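PDB 6ZPY: MgGH51 from Meripilus giganteus, which hydrolyses terminal alpha-L-arabinofuranosyl groups, probably releasing arabinose from arabinose-bearing plant cell-wall polysaccharides. Local coordinates for residues 429-434 with 477-482; 20-25 with 223-228; 400-405 with 439-444. All blocks are in the same frame, centred on the assembly; numbering follows the deposited sequence.

Interaction 1: residues 429-434 with 477-482. With AHR (alpha-L-arabinofuranose), chain F.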
loop_
_atom_site.group_PDB
_atom_site.type_symbol
_atom_site.label_atom_id
_atom_site.label_comp_id
_atom_site.label_asym_id
_atom_site.label_seq_id
_atom_site.Cartn_x
_atom_site.Cartn_y
_atom_site.Cartn_z
ATOM N N GLU A 429 10.656 -4.575 5.438
ATOM C CA GLU A 429 10.382 -3.214 5.920
ATOM C C GLU A 429 11.693 -2.562 6.288
ATOM O O GLU A 429 12.435 -3.098 7.102
ATOM C CB GLU A 429 9.525 -3.239 7.193
ATOM C CG GLU A 429 8.167 -3.845 7.005
ATOM C CD GLU A 429 7.339 -3.947 8.266
ATOM O OE1 GLU A 429 7.575 -3.139 9.202
ATOM O OE2 GLU A 429 6.476 -4.828 8.295
ATOM N N TYR A 430 12.005 -1.442 5.679
ATOM C CA TYR A 430 13.105 -0.611 6.177
ATOM C C TYR A 430 12.792 0.846 5.865
ATOM O O TYR A 430 12.112 1.131 4.848
ATOM C CB TYR A 430 14.438 -1.054 5.590
ATOM C CG TYR A 430 14.590 -0.885 4.101
ATOM C CD1 TYR A 430 14.050 -1.784 3.211
ATOM C CD2 TYR A 430 15.324 0.158 3.577
ATOM C CE1 TYR A 430 14.179 -1.620 1.840
ATOM C CE2 TYR A 430 15.455 0.349 2.213
ATOM C CZ TYR A 430 14.901 -0.551 1.332
ATOM O OH TYR A 430 15.135 -0.365 0.003
ATOM N N ALA A 431 13.357 1.712 6.676
ATOM C CA ALA A 431 13.261 3.171 6.460
ATOM C C ALA A 431 14.167 3.835 7.463
ATOM O O ALA A 431 14.266 3.366 8.617
ATOM C CB ALA A 431 11.843 3.713 6.587
ATOM N N ALA A 432 14.765 4.951 7.062
ATOM C CA ALA A 432 15.429 5.855 7.981
ATOM C C ALA A 432 14.370 6.827 8.505
ATOM O O ALA A 432 13.798 7.569 7.716
ATOM C CB ALA A 432 16.586 6.515 7.278
ATOM N N ILE A 433 14.021 6.678 9.771
ATOM C CA ILE A 433 12.780 7.292 10.292
ATOM C C ILE A 433 13.039 8.472 11.205
ATOM O O ILE A 433 12.091 9.206 11.509
ATOM C CB ILE A 433 11.924 6.260 11.008
ATOM C CG1 ILE A 433 12.526 5.772 12.314
ATOM C CG2 ILE A 433 11.553 5.172 10.056
ATOM C CD1 ILE A 433 11.479 5.096 13.185
ATOM N N SER A 434 14.242 8.650 11.671
ATOM C CA SER A 434 14.547 9.618 12.725
ATOM C C SER A 434 16.027 9.942 12.677
ATOM O O SER A 434 16.814 9.040 12.364
ATOM C CB SER A 434 14.220 9.020 14.082
ATOM O OG SER A 434 14.558 9.923 15.111
ATOM N N ALA A 477 13.310 -6.459 -1.291
ATOM C CA ALA A 477 13.512 -5.362 -0.329
ATOM C C ALA A 477 12.448 -4.322 -0.590
ATOM O O ALA A 477 12.212 -3.995 -1.750
ATOM C CB ALA A 477 14.860 -4.746 -0.486
ATOM N N SER A 478 11.804 -3.871 0.475
ATOM C CA SER A 478 10.732 -2.864 0.359
ATOM C C SER A 478 10.800 -1.875 1.516
ATOM O O SER A 478 10.869 -2.273 2.704
ATOM C CB SER A 478 9.394 -3.533 0.278
ATOM O OG SER A 478 9.246 -4.587 1.207
ATOM N N TYR A 479 10.726 -0.587 1.169
ATOM C CA TYR A 479 10.586 0.482 2.182
ATOM C C TYR A 479 9.228 0.322 2.869
ATOM O O TYR A 479 8.257 -0.141 2.248
ATOM C CB TYR A 479 10.605 1.809 1.440
ATOM C CG TYR A 479 10.617 3.057 2.284
ATOM C CD1 TYR A 479 9.438 3.602 2.787
ATOM C CD2 TYR A 479 11.764 3.769 2.500
ATOM C CE1 TYR A 479 9.454 4.759 3.535
ATOM C CE2 TYR A 479 11.782 4.968 3.191
ATOM C CZ TYR A 479 10.604 5.471 3.707
ATOM O OH TYR A 479 10.590 6.632 4.444
ATOM N N ALA A 480 9.130 0.802 4.086
ATOM C CA ALA A 480 7.809 0.866 4.726
ATOM C C ALA A 480 7.726 2.039 5.670
ATOM O O ALA A 480 8.704 2.381 6.315
ATOM C CB ALA A 480 7.526 -0.394 5.488
ATOM N N PRO A 481 6.501 2.607 5.868
ATOM C CA PRO A 481 5.315 2.326 5.066
ATOM C C PRO A 481 5.354 2.990 3.698
ATOM O O PRO A 481 6.103 3.961 3.460
ATOM C CB PRO A 481 4.145 2.933 5.873
ATOM C CG PRO A 481 4.729 3.168 7.254
ATOM C CD PRO A 481 6.198 3.458 7.027
ATOM N N LEU A 482 4.518 2.452 2.825
ATOM C CA LEU A 482 4.481 2.917 1.435
ATOM C C LEU A 482 3.699 4.226 1.294
ATOM O O LEU A 482 4.114 5.057 0.521
ATOM C CB LEU A 482 3.786 1.818 0.632
ATOM C CG LEU A 482 3.658 2.037 -0.843
ATOM C CD1 LEU A 482 4.998 2.203 -1.516
ATOM C CD2 LEU A 482 2.900 0.867 -1.437
HETATM O O5 AHR F . 5.465 -0.121 8.729
HETATM C C5 AHR F . 4.778 0.047 10.022
HETATM C C4 AHR F . 4.860 -1.122 11.033
HETATM O O4 AHR F . 6.247 -1.463 11.329
HETATM C C3 AHR F . 4.359 -2.429 10.491
HETATM O O3 AHR F . 2.965 -2.643 10.479
HETATM C C2 AHR F . 5.098 -3.497 11.387
HETATM O O2 AHR F . 5.091 -4.759 10.698
HETATM C C1 AHR F . 6.437 -2.834 11.763
HETATM O O1 AHR F . 6.348 -2.811 13.217
HETATM O O HOH W 1 13.723 -1.557 -1.850
HETATM O O HOH W 2 13.097 7.940 5.007
#

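Interaction 2: residues 20-25 with 223-228. With AHR (alpha-L-arabinofuranose), chain F.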
loop_
_atom_site.group_PDB
_atom_site.type_symbol
_atom_site.label_atom_id
_atom_site.label_comp_id
_atom_site.label_asym_id
_atom_site.label_seq_id
_atom_site.Cartn_x
_atom_site.Cartn_y
_atom_site.Cartn_z
ATOM N N LEU A 20 7.349 -3.410 -3.166
ATOM C CA LEU A 20 6.543 -2.572 -2.259
ATOM C C LEU A 20 6.037 -3.341 -1.073
ATOM O O LEU A 20 5.757 -4.563 -1.197
ATOM C CB LEU A 20 5.349 -1.986 -3.009
ATOM C CG LEU A 20 5.651 -1.315 -4.330
ATOM C CD1 LEU A 20 4.382 -0.797 -4.965
ATOM C CD2 LEU A 20 6.624 -0.206 -4.144
ATOM N N MET A 21 5.903 -2.630 0.037
ATOM C CA MET A 21 5.264 -3.176 1.246
ATOM C C MET A 21 3.972 -2.439 1.528
ATOM O O MET A 21 4.011 -1.216 1.707
ATOM C CB MET A 21 6.217 -3.045 2.437
ATOM C CG MET A 21 5.658 -3.643 3.711
ATOM S SD MET A 21 4.624 -2.581 4.626
ATOM C CE MET A 21 4.120 -3.590 6.000
ATOM N N PHE A 22 2.885 -3.166 1.575
ATOM C CA PHE A 22 1.556 -2.588 1.775
ATOM C C PHE A 22 0.863 -3.203 2.973
ATOM O O PHE A 22 0.736 -4.413 3.119
ATOM C CB PHE A 22 0.686 -2.764 0.545
ATOM C CG PHE A 22 -0.580 -1.985 0.667
ATOM C CD1 PHE A 22 -1.704 -2.557 1.202
ATOM C CD2 PHE A 22 -0.610 -0.645 0.325
ATOM C CE1 PHE A 22 -2.885 -1.850 1.347
ATOM C CE2 PHE A 22 -1.794 0.065 0.480
ATOM C CZ PHE A 22 -2.920 -0.525 0.978
ATOM N N GLU A 23 0.272 -2.321 3.750
ATOM C CA GLU A 23 -0.831 -2.628 4.661
ATOM C C GLU A 23 -1.696 -1.372 4.656
ATOM O O GLU A 23 -1.186 -0.301 4.291
ATOM C CB GLU A 23 -0.380 -2.938 6.073
ATOM C CG GLU A 23 0.144 -1.749 6.805
ATOM C CD GLU A 23 0.747 -2.039 8.164
ATOM O OE1 GLU A 23 0.039 -2.575 9.014
ATOM O OE2 GLU A 23 1.887 -1.732 8.348
ATOM N N ASP A 24 -2.882 -1.484 5.193
ATOM C CA ASP A 24 -3.745 -0.280 5.363
ATOM C C ASP A 24 -3.312 0.418 6.650
ATOM O O ASP A 24 -3.617 -0.053 7.767
ATOM C CB ASP A 24 -5.206 -0.659 5.433
ATOM C CG ASP A 24 -6.110 0.502 5.019
ATOM O OD1 ASP A 24 -5.663 1.665 5.224
ATOM O OD2 ASP A 24 -7.178 0.227 4.409
ATOM N N ILE A 25 -2.501 1.429 6.493
ATOM C CA ILE A 25 -1.947 2.270 7.549
ATOM C C ILE A 25 -2.017 3.692 6.973
ATOM O O ILE A 25 -1.845 3.849 5.757
ATOM C CB ILE A 25 -0.514 1.854 7.920
ATOM C CG1 ILE A 25 0.020 2.673 9.085
ATOM C CG2 ILE A 25 0.417 1.921 6.725
ATOM C CD1 ILE A 25 1.391 2.243 9.546
ATOM N N SER A 223 8.647 -4.934 -8.408
ATOM C CA SER A 223 8.577 -6.333 -8.889
ATOM C C SER A 223 7.712 -7.194 -7.995
ATOM O O SER A 223 7.292 -8.268 -8.426
ATOM C CB SER A 223 9.939 -6.928 -8.986
ATOM O OG SER A 223 10.529 -7.066 -7.688
ATOM N N PHE A 224 7.401 -6.723 -6.791
ATOM C CA PHE A 224 6.546 -7.462 -5.860
ATOM C C PHE A 224 5.789 -6.491 -4.992
ATOM O O PHE A 224 6.162 -5.317 -4.865
ATOM C CB PHE A 224 7.368 -8.439 -4.992
ATOM C CG PHE A 224 8.233 -7.745 -3.983
ATOM C CD1 PHE A 224 7.692 -7.270 -2.793
ATOM C CD2 PHE A 224 9.580 -7.547 -4.230
ATOM C CE1 PHE A 224 8.480 -6.599 -1.892
ATOM C CE2 PHE A 224 10.344 -6.851 -3.332
ATOM C CZ PHE A 224 9.811 -6.379 -2.165
ATOM N N PHE A 225 4.785 -7.071 -4.355
ATOM C CA PHE A 225 3.914 -6.356 -3.437
ATOM C C PHE A 225 3.679 -7.283 -2.244
ATOM O O PHE A 225 3.015 -8.336 -2.404
ATOM C CB PHE A 225 2.642 -6.045 -4.206
ATOM C CG PHE A 225 1.700 -5.083 -3.559
ATOM C CD1 PHE A 225 0.757 -5.508 -2.643
ATOM C CD2 PHE A 225 1.749 -3.744 -3.926
ATOM C CE1 PHE A 225 -0.194 -4.615 -2.162
ATOM C CE2 PHE A 225 0.815 -2.860 -3.418
ATOM C CZ PHE A 225 -0.145 -3.293 -2.526
ATOM N N ARG A 226 4.236 -6.895 -1.123
ATOM C CA ARG A 226 4.031 -7.639 0.132
ATOM C C ARG A 226 2.739 -7.136 0.745
ATOM O O ARG A 226 2.574 -5.916 0.894
ATOM C CB ARG A 226 5.212 -7.339 1.060
ATOM C CG ARG A 226 5.222 -8.140 2.359
ATOM C CD ARG A 226 6.087 -7.437 3.429
ATOM N NE ARG A 226 5.952 -8.147 4.677
ATOM C CZ ARG A 226 6.032 -7.585 5.856
ATOM N NH1 ARG A 226 6.436 -6.330 5.979
ATOM N NH2 ARG A 226 5.778 -8.308 6.932
ATOM N N PHE A 227 1.856 -8.006 1.164
ATOM C CA PHE A 227 0.545 -7.587 1.671
ATOM C C PHE A 227 -0.076 -8.780 2.367
ATOM O O PHE A 227 0.339 -9.930 2.137
ATOM C CB PHE A 227 -0.345 -7.131 0.509
ATOM C CG PHE A 227 -0.976 -8.262 -0.230
ATOM C CD1 PHE A 227 -0.191 -9.089 -1.022
ATOM C CD2 PHE A 227 -2.324 -8.524 -0.127
ATOM C CE1 PHE A 227 -0.761 -10.194 -1.611
ATOM C CE2 PHE A 227 -2.893 -9.613 -0.750
ATOM C CZ PHE A 227 -2.105 -10.452 -1.493
ATOM N N PRO A 228 -1.117 -8.627 3.199
ATOM C CA PRO A 228 -1.735 -7.364 3.564
ATOM C C PRO A 228 -1.192 -6.751 4.815
ATOM O O PRO A 228 -1.717 -5.769 5.316
ATOM C CB PRO A 228 -3.172 -7.799 3.738
ATOM C CG PRO A 228 -3.048 -9.150 4.411
ATOM C CD PRO A 228 -1.909 -9.770 3.644
HETATM O O5 AHR F . 5.465 -0.121 8.729
HETATM C C5 AHR F . 4.778 0.047 10.022
HETATM C C4 AHR F . 4.860 -1.122 11.033
HETATM O O4 AHR F . 6.247 -1.463 11.329
HETATM C C3 AHR F . 4.359 -2.429 10.491
HETATM O O3 AHR F . 2.965 -2.643 10.479
HETATM C C2 AHR F . 5.098 -3.497 11.387
HETATM O O2 AHR F . 5.091 -4.759 10.698
HETATM C C1 AHR F . 6.437 -2.834 11.763
HETATM O O1 AHR F . 6.348 -2.811 13.217
HETATM O O HOH W 3 -3.988 -4.224 5.248
#

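Interaction 3: residues 400-405 with 439-444. With AHR (alpha-L-arabinofuranose), chain F.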
loop_
_atom_site.group_PDB
_atom_site.type_symbol
_atom_site.label_atom_id
_atom_site.label_comp_id
_atom_site.label_asym_id
_atom_site.label_seq_id
_atom_site.Cartn_x
_atom_site.Cartn_y
_atom_site.Cartn_z
ATOM N N HIS A 400 13.358 -6.685 9.174
ATOM C CA HIS A 400 12.866 -5.301 9.237
ATOM C C HIS A 400 13.834 -4.441 10.026
ATOM O O HIS A 400 14.305 -4.878 11.077
ATOM C CB HIS A 400 11.523 -5.214 9.975
ATOM C CG HIS A 400 10.435 -5.996 9.367
ATOM N ND1 HIS A 400 9.180 -6.161 9.965
ATOM C CD2 HIS A 400 10.388 -6.714 8.233
ATOM C CE1 HIS A 400 8.429 -6.926 9.195
ATOM N NE2 HIS A 400 9.140 -7.270 8.127
ATOM N N VAL A 401 14.044 -3.208 9.572
ATOM C CA VAL A 401 14.839 -2.247 10.348
ATOM C C VAL A 401 14.361 -0.827 10.092
ATOM O O VAL A 401 14.247 -0.402 8.963
ATOM C CB VAL A 401 16.347 -2.393 10.125
ATOM C CG1 VAL A 401 16.757 -2.085 8.706
ATOM C CG2 VAL A 401 17.098 -1.504 11.094
ATOM N N TYR A 402 14.113 -0.162 11.202
ATOM C CA TYR A 402 13.819 1.282 11.266
ATOM C C TYR A 402 14.933 1.928 12.065
ATOM O O TYR A 402 15.184 1.495 13.195
ATOM C CB TYR A 402 12.457 1.484 11.884
ATOM C CG TYR A 402 11.338 0.921 11.060
ATOM C CD1 TYR A 402 10.915 1.513 9.890
ATOM C CD2 TYR A 402 10.724 -0.255 11.424
ATOM C CE1 TYR A 402 9.851 1.016 9.167
ATOM C CE2 TYR A 402 9.700 -0.803 10.679
ATOM C CZ TYR A 402 9.235 -0.148 9.565
ATOM O OH TYR A 402 8.210 -0.647 8.848
ATOM N N GLN A 403 15.660 2.843 11.446
ATOM C CA GLN A 403 16.916 3.334 12.041
ATOM C C GLN A 403 17.176 4.760 11.554
ATOM O O GLN A 403 16.343 5.342 10.864
ATOM C CB GLN A 403 18.043 2.346 11.730
ATOM C CG GLN A 403 18.468 1.519 12.924
ATOM C CD GLN A 403 19.069 2.318 14.062
ATOM O OE1 GLN A 403 19.415 3.497 13.938
ATOM N NE2 GLN A 403 19.294 1.627 15.182
ATOM N N THR A 404 18.315 5.276 11.888
ATOM C CA THR A 404 18.713 6.654 11.512
ATOM C C THR A 404 19.304 6.581 10.116
ATOM O O THR A 404 19.784 5.536 9.673
ATOM C CB THR A 404 19.747 7.234 12.479
ATOM O OG1 THR A 404 20.940 6.448 12.359
ATOM C CG2 THR A 404 19.253 7.295 13.907
ATOM N N PRO A 405 19.336 7.715 9.405
ATOM C CA PRO A 405 19.984 7.746 8.101
ATOM C C PRO A 405 21.432 7.249 8.191
ATOM O O PRO A 405 21.893 6.502 7.325
ATOM C CB PRO A 405 19.894 9.234 7.707
ATOM C CG PRO A 405 18.610 9.682 8.378
ATOM C CD PRO A 405 18.564 8.936 9.697
ATOM N N ASP A 439 15.767 7.737 20.397
ATOM C CA ASP A 439 14.273 7.763 20.459
ATOM C C ASP A 439 13.732 7.668 19.038
ATOM O O ASP A 439 13.181 8.632 18.545
ATOM C CB ASP A 439 13.783 9.023 21.190
ATOM C CG ASP A 439 12.289 9.043 21.476
ATOM O OD1 ASP A 439 11.625 7.962 21.333
ATOM O OD2 ASP A 439 11.796 10.129 21.886
ATOM N N LEU A 440 13.992 6.541 18.383
ATOM C CA LEU A 440 13.719 6.381 16.946
ATOM C C LEU A 440 12.238 6.542 16.629
ATOM O O LEU A 440 11.925 7.047 15.565
ATOM C CB LEU A 440 14.156 4.985 16.522
ATOM C CG LEU A 440 15.661 4.763 16.416
ATOM C CD1 LEU A 440 15.932 3.274 16.218
ATOM C CD2 LEU A 440 16.246 5.608 15.278
ATOM N N PHE A 441 11.379 6.094 17.523
ATOM C CA PHE A 441 9.924 6.042 17.309
ATOM C C PHE A 441 9.225 7.194 18.034
ATOM O O PHE A 441 8.026 7.065 18.301
ATOM C CB PHE A 441 9.409 4.673 17.717
ATOM C CG PHE A 441 10.110 3.548 17.010
ATOM C CD1 PHE A 441 9.778 3.202 15.722
ATOM C CD2 PHE A 441 11.097 2.824 17.653
ATOM C CE1 PHE A 441 10.438 2.169 15.087
ATOM C CE2 PHE A 441 11.765 1.804 17.005
ATOM C CZ PHE A 441 11.427 1.474 15.731
ATOM N N GLY A 442 9.953 8.283 18.250
ATOM C CA GLY A 442 9.495 9.476 18.962
ATOM C C GLY A 442 8.738 10.434 18.068
ATOM O O GLY A 442 8.323 10.111 16.949
ATOM N N THR A 443 8.640 11.636 18.576
ATOM C CA THR A 443 7.936 12.728 17.890
ATOM C C THR A 443 8.883 13.463 16.944
ATOM O O THR A 443 10.104 13.398 17.067
ATOM C CB THR A 443 7.388 13.707 18.936
ATOM O OG1 THR A 443 8.531 14.285 19.569
ATOM C CG2 THR A 443 6.507 13.042 19.974
ATOM N N VAL A 444 8.286 14.279 16.091
ATOM C CA VAL A 444 9.065 15.148 15.184
ATOM C C VAL A 444 9.965 16.091 15.992
ATOM O O VAL A 444 11.128 16.243 15.620
ATOM C CB VAL A 444 8.124 15.890 14.248
ATOM C CG1 VAL A 444 8.862 16.978 13.489
ATOM C CG2 VAL A 444 7.439 14.907 13.328
HETATM O O5 AHR F . 5.465 -0.121 8.729
HETATM C C5 AHR F . 4.778 0.047 10.022
HETATM C C4 AHR F . 4.860 -1.122 11.033
HETATM O O4 AHR F . 6.247 -1.463 11.329
HETATM C C3 AHR F . 4.359 -2.429 10.491
HETATM O O3 AHR F . 2.965 -2.643 10.479
HETATM C C2 AHR F . 5.098 -3.497 11.387
HETATM O O2 AHR F . 5.091 -4.759 10.698
HETATM C C1 AHR F . 6.437 -2.834 11.763
HETATM O O1 AHR F . 6.348 -2.811 13.217
#

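Interaction 1: residues 429-434 with 477-482
Glu429 and Tyr430 lie against Tyr479 and Ala480 where strand 424-432 turns a corner at Glu429 near the end of strand 474-479, the seventh and eighth strands of the (beta/alpha)8 barrel. Glu429 carries the contact from the protein wall to the bound arabinofuranose. Its CB rests beside the methyl of Ala480, and its CG, anti to the carbonyl carbon (chi1 -62°), packs on the same methyl (CG to Ala480 CB, 3.8 Å). Beyond CG the chain is extended, carrying the carboxylate to the sugar. OE2 accepts a hydrogen bond from AHR O2 at 2.8 Å and forms a salt bridge with Arg226, while OE1 bonds to the hydroxyl of Tyr402, so both oxygens are held and the carboxylate is unlikely to turn. The end of the seventh strand is where clan GH-A glycosidases carry their nucleophile, consistent with that role for Glu429. Behind it, Ala480 N donates to Tyr430 O at 3.1 Å from above the carbonyl plane, 43° out of it; the CA of Tyr479 approaches the same oxygen. The bond from Tyr430 N to Ser478 O is weak. The Ala431 methyl sits over one face of the Tyr479 ring as a CH-pi contact, 3.8 Å from Ala431 CB to the ring centroid. One water joins Tyr479 OH to Ala432 O. Tyr430 OH is hydrogen-bonded to Gln512 NE2, and the side chains of Tyr430 and Tyr479 touch Met464 and Glu460 of helix 454-469, while strand 396-403 flanks 429-433 and Met21 of strand 20-21 touches Glu429 and Ala480.

Interaction 2: residues 20-25 with 223-228
Strand 20-21 pairs in parallel with strand 224-227, Leu20 beside Phe225 and Met21 beside Arg226, and three backbone bonds join Leu20 and Phe22 to Phe224 and Arg226. Leu20 N donates to Phe224 O at 2.8 Å, Arg226 N returns a nearly straight bond to Leu20 O (176° at the hydrogen), and Phe22 N reaches Arg226 O at 2.9 Å. Past the paired strands a water takes over, accepting from Asp24 N and donating to Pro228 O, just after the cis peptide that precedes Pro228. Apolar contacts cover one face of the pair. Phe22 and Phe225 run side by side, and the CZ of Phe225 presses on the CB of Phe22 at 3.2 Å, a tight fit; their rings are nearly parallel but slid apart, centroids 5.5 Å apart, so they scarcely overlap. Leu20 CD1 touches Phe225 CD2 more loosely, at 4.1 Å. An alanine at Phe225 is likely to leave Phe22 CB and the Leu20 methyl without their shared neighbour, opening a gap on this face. These are the first two strands of the (beta/alpha)8 barrel, and the opposite face, with Met21 and Arg226, looks into its interior toward the sugar site. Here the contacts mix apolar and polar groups. Met21, its chain bent at chi2 (-85°), lies alongside Arg226, with both its CG and its CE 3.6 Å from NH1. The guanidinium is gripped by salt bridges to Glu429 and Glu347 and a hydrogen bond to Asn350, which should fix its rotation. The last kind is ligand binding: Glu23 OE2 accepts a hydrogen bond from AHR O3 at 2.6 Å, while its OE1 takes the N-H groups of Asn232 and Trp261.

Interaction 3: residues 400-405 with 439-444
Leu440 drives its two methyls against Tyr402, Gln403 and Thr404, seating the loop that follows the seventh strand of the (beta/alpha)8 barrel on the C-terminal end of the sixth, strand 396-403. The loop bends here in a type I beta turn, Asp439 to Gly442, which offers Leu440 and Phe441 as neighbouring corner residues. The close part belongs to Leu440. Its CD1 lies 3.6 Å from Tyr402 O, and its CD2 meets Thr404 CG2 at 3.7 Å, the two side chains crossing at about a right angle. Gln403 starts away from the loop but bends back at chi2 (-64°), which brings its amide alongside the leucine: NE2 is 3.9 Å from Leu440 CD1. The same bend lets Gln403 OE1 accept a bond from Thr404 N at 2.9 Å, so the amide is tied down at the point where the strand gives way to helix 405-410. Thr404 is the N-cap of that helix, its OG1 capping Trp407 N. The solvent side is thinner. Phe441 is exposed, and its ring meets Tyr402 CB through CE1 at 3.8 Å, with CZ a little farther; its side chain also touches Ile433. The contact between these segments is thus van der Waals throughout. Tyr402 starts toward the loop, but with CG anti to the carbonyl carbon (chi1 -64°) its ring leads away to the sugar site, and its side chain touches Trp491, Ile433 and Ala480. There its hydroxyl, also bonded to Glu429, accepts a hydrogen bond from the primary hydroxyl of the arabinofuranose, AHR O5 to Tyr402 OH, 2.8 Å.

How the interactions relate
Interactions 1 and 2 are buried and belong to the barrel wall, whereas interaction 3 is partly exposed and lays a loop on its rim. Backbone pairing is regular in 20-25 with 223-228, looser in 429-434 with 477-482, and absent across 400-405 with 439-444, where van der Waals packing does the work. All three reach the same parallel sheet and the same sugar. Interactions 1 and 3 share neighbouring strands, joined by a probable hydrogen bond from Ile433 N to Gln403 O; interaction 2 joins interaction 1 through the Arg226–Glu429 salt bridge. Polar and charged groups concentrate around the arabinofuranose, while the rim contact of interaction 3 is mostly apolar.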